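Local coordinates for protein carboxylesterase (Ferroplasma acidiphilum, PDB 3WJ2) that probably hydrolyses carboxylic esters as an alpha/beta-hydrolase-fold carboxylesterase, here crystallised in its iron-free form, at residues Ile113-Ala118 against Pro124-Asp129. Numbering follows the deposited sequence.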
# COMPACT_ATOMS: atom_id res chain seq x y z
N ILE B 113 -3.30 -33.93 -11.54
CA ILE B 113 -2.39 -34.40 -12.60
C ILE B 113 -0.94 -34.16 -12.29
O ILE B 113 -0.53 -33.07 -11.85
CB ILE B 113 -2.75 -33.71 -13.94
CG1 ILE B 113 -4.15 -34.15 -14.37
CG2 ILE B 113 -1.74 -34.05 -15.04
CD1 ILE B 113 -4.82 -33.12 -15.28
N GLU B 114 -0.15 -35.22 -12.42
CA GLU B 114 1.30 -35.13 -12.22
C GLU B 114 2.06 -34.73 -13.45
O GLU B 114 2.62 -35.62 -14.17
CB GLU B 114 1.94 -36.45 -11.68
CG GLU B 114 2.02 -36.44 -10.26
CD GLU B 114 2.61 -37.73 -9.70
OE1 GLU B 114 3.17 -38.62 -10.43
OE2 GLU B 114 2.39 -37.87 -8.51
N TYR B 115 2.23 -33.42 -13.67
CA TYR B 115 3.09 -32.96 -14.77
C TYR B 115 4.55 -33.11 -14.47
O TYR B 115 4.92 -33.39 -13.31
CB TYR B 115 2.76 -31.45 -15.03
CG TYR B 115 2.95 -30.56 -13.79
CD1 TYR B 115 4.24 -29.99 -13.50
CD2 TYR B 115 1.86 -30.33 -12.89
CE1 TYR B 115 4.35 -29.18 -12.37
CE2 TYR B 115 2.00 -29.45 -11.81
CZ TYR B 115 3.25 -28.93 -11.58
OH TYR B 115 3.52 -28.12 -10.49
N ARG B 116 5.37 -33.02 -15.50
CA ARG B 116 6.85 -33.29 -15.37
C ARG B 116 7.51 -32.08 -14.69
O ARG B 116 7.14 -30.89 -14.91
CB ARG B 116 7.44 -33.58 -16.73
CG ARG B 116 6.90 -34.98 -17.22
CD ARG B 116 7.33 -35.23 -18.69
NE ARG B 116 6.76 -34.20 -19.56
CZ ARG B 116 7.08 -33.98 -20.83
NH1 ARG B 116 8.07 -34.78 -21.33
NH2 ARG B 116 6.52 -33.01 -21.55
N LEU B 117 8.52 -32.38 -13.87
CA LEU B 117 9.12 -31.39 -13.01
C LEU B 117 10.54 -31.04 -13.46
O LEU B 117 11.27 -31.80 -14.06
CB LEU B 117 9.18 -31.92 -11.53
CG LEU B 117 7.80 -32.26 -11.04
CD1 LEU B 117 8.00 -33.08 -9.65
CD2 LEU B 117 7.00 -30.98 -10.82
N ALA B 118 10.91 -29.80 -13.12
CA ALA B 118 12.21 -29.22 -13.46
C ALA B 118 13.18 -29.48 -12.30
O ALA B 118 12.74 -29.79 -11.16
CB ALA B 118 12.02 -27.70 -13.58
N PRO B 124 9.26 -25.98 -22.01
CA PRO B 124 7.81 -25.96 -21.82
C PRO B 124 7.21 -27.31 -21.42
O PRO B 124 6.01 -27.46 -21.62
CB PRO B 124 7.29 -25.58 -23.22
CG PRO B 124 8.19 -26.42 -24.19
CD PRO B 124 9.60 -26.16 -23.48
N ASP B 125 7.99 -28.25 -20.82
CA ASP B 125 7.40 -29.57 -20.58
C ASP B 125 6.13 -29.51 -19.65
O ASP B 125 5.13 -30.07 -20.00
CB ASP B 125 8.44 -30.57 -19.99
CG ASP B 125 9.56 -30.92 -21.03
OD1 ASP B 125 9.42 -30.53 -22.23
OD2 ASP B 125 10.57 -31.57 -20.65
N ALA B 126 6.22 -28.86 -18.47
CA ALA B 126 5.02 -28.90 -17.56
C ALA B 126 3.88 -28.20 -18.26
O ALA B 126 2.73 -28.58 -18.08
CB ALA B 126 5.37 -28.15 -16.27
N PHE B 127 4.22 -27.09 -18.91
CA PHE B 127 3.15 -26.37 -19.60
C PHE B 127 2.45 -27.26 -20.65
O PHE B 127 1.22 -27.29 -20.75
CB PHE B 127 3.76 -25.09 -20.27
CG PHE B 127 2.80 -24.46 -21.22
CD1 PHE B 127 1.67 -23.76 -20.79
CD2 PHE B 127 2.98 -24.72 -22.60
CE1 PHE B 127 0.75 -23.25 -21.73
CE2 PHE B 127 2.04 -24.23 -23.54
CZ PHE B 127 0.91 -23.51 -23.11
N ASN B 128 3.25 -27.93 -21.51
CA ASN B 128 2.69 -28.82 -22.49
C ASN B 128 1.93 -29.98 -21.82
O ASN B 128 0.91 -30.41 -22.34
CB ASN B 128 3.82 -29.38 -23.38
CG ASN B 128 4.37 -28.34 -24.37
OD1 ASN B 128 3.70 -27.30 -24.69
ND2 ASN B 128 5.60 -28.62 -24.88
N ASP B 129 2.41 -30.44 -20.65
CA ASP B 129 1.69 -31.45 -19.93
C ASP B 129 0.30 -30.95 -19.49
O ASP B 129 -0.71 -31.68 -19.55
CB ASP B 129 2.49 -31.91 -18.73
CG ASP B 129 3.71 -32.66 -19.09
OD1 ASP B 129 3.90 -33.05 -20.28
OD2 ASP B 129 4.57 -32.89 -18.20
O HOH W 1 8.64 -28.84 -16.71
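R116 wraps round the carboxylate of D129 and grips it from both its backbone and its side chain. OD2 of D129 takes the backbone N-H of R116, N to OD2 2.8 Å, nearly in line with its C-O bond. OD2 of D129 also offers its syn lone pair to NE of R116, 2.9 Å away, a nearly straight bond lying in the guanidinium plane. A bend at chi3 (-62°) curls the arginine back so that NE and its own backbone N reach one oxygen. OD1 of D129 receives a weak bond from NH2 of R116 at 2.9 Å; the guanidinium plane of R116 and the carboxylate plane of D129 are 35° apart, and R63 forms a second salt bridge to OD1 of D129. D125, one helical turn earlier, lies over a guanidinium face, its carboxylate stacked within 18° of parallel and its CB 3.5 Å from NH2 of R116; the salt bridge to OD1 of D125 is long and purely electrostatic. With a leucine in place of R116, OD2 of D129 would probably keep the backbone N-H but lose the NE bond, and D125 would lose the cation it stacks on. Beside this network, CD1 of Y115 meets CB of A126 obliquely at 3.5 Å, while the tyrosine hydroxyl bonds to the carbonyl oxygen of H83. A water links the carbonyl oxygen of R116 to the backbone N of A126. The contact thus ties the loop leaving strand 109-113 to the first turn of helix 125-139, with helix 157-172 meeting Y115 and A126 through L161 and strand 63-71 meeting D129 through L65.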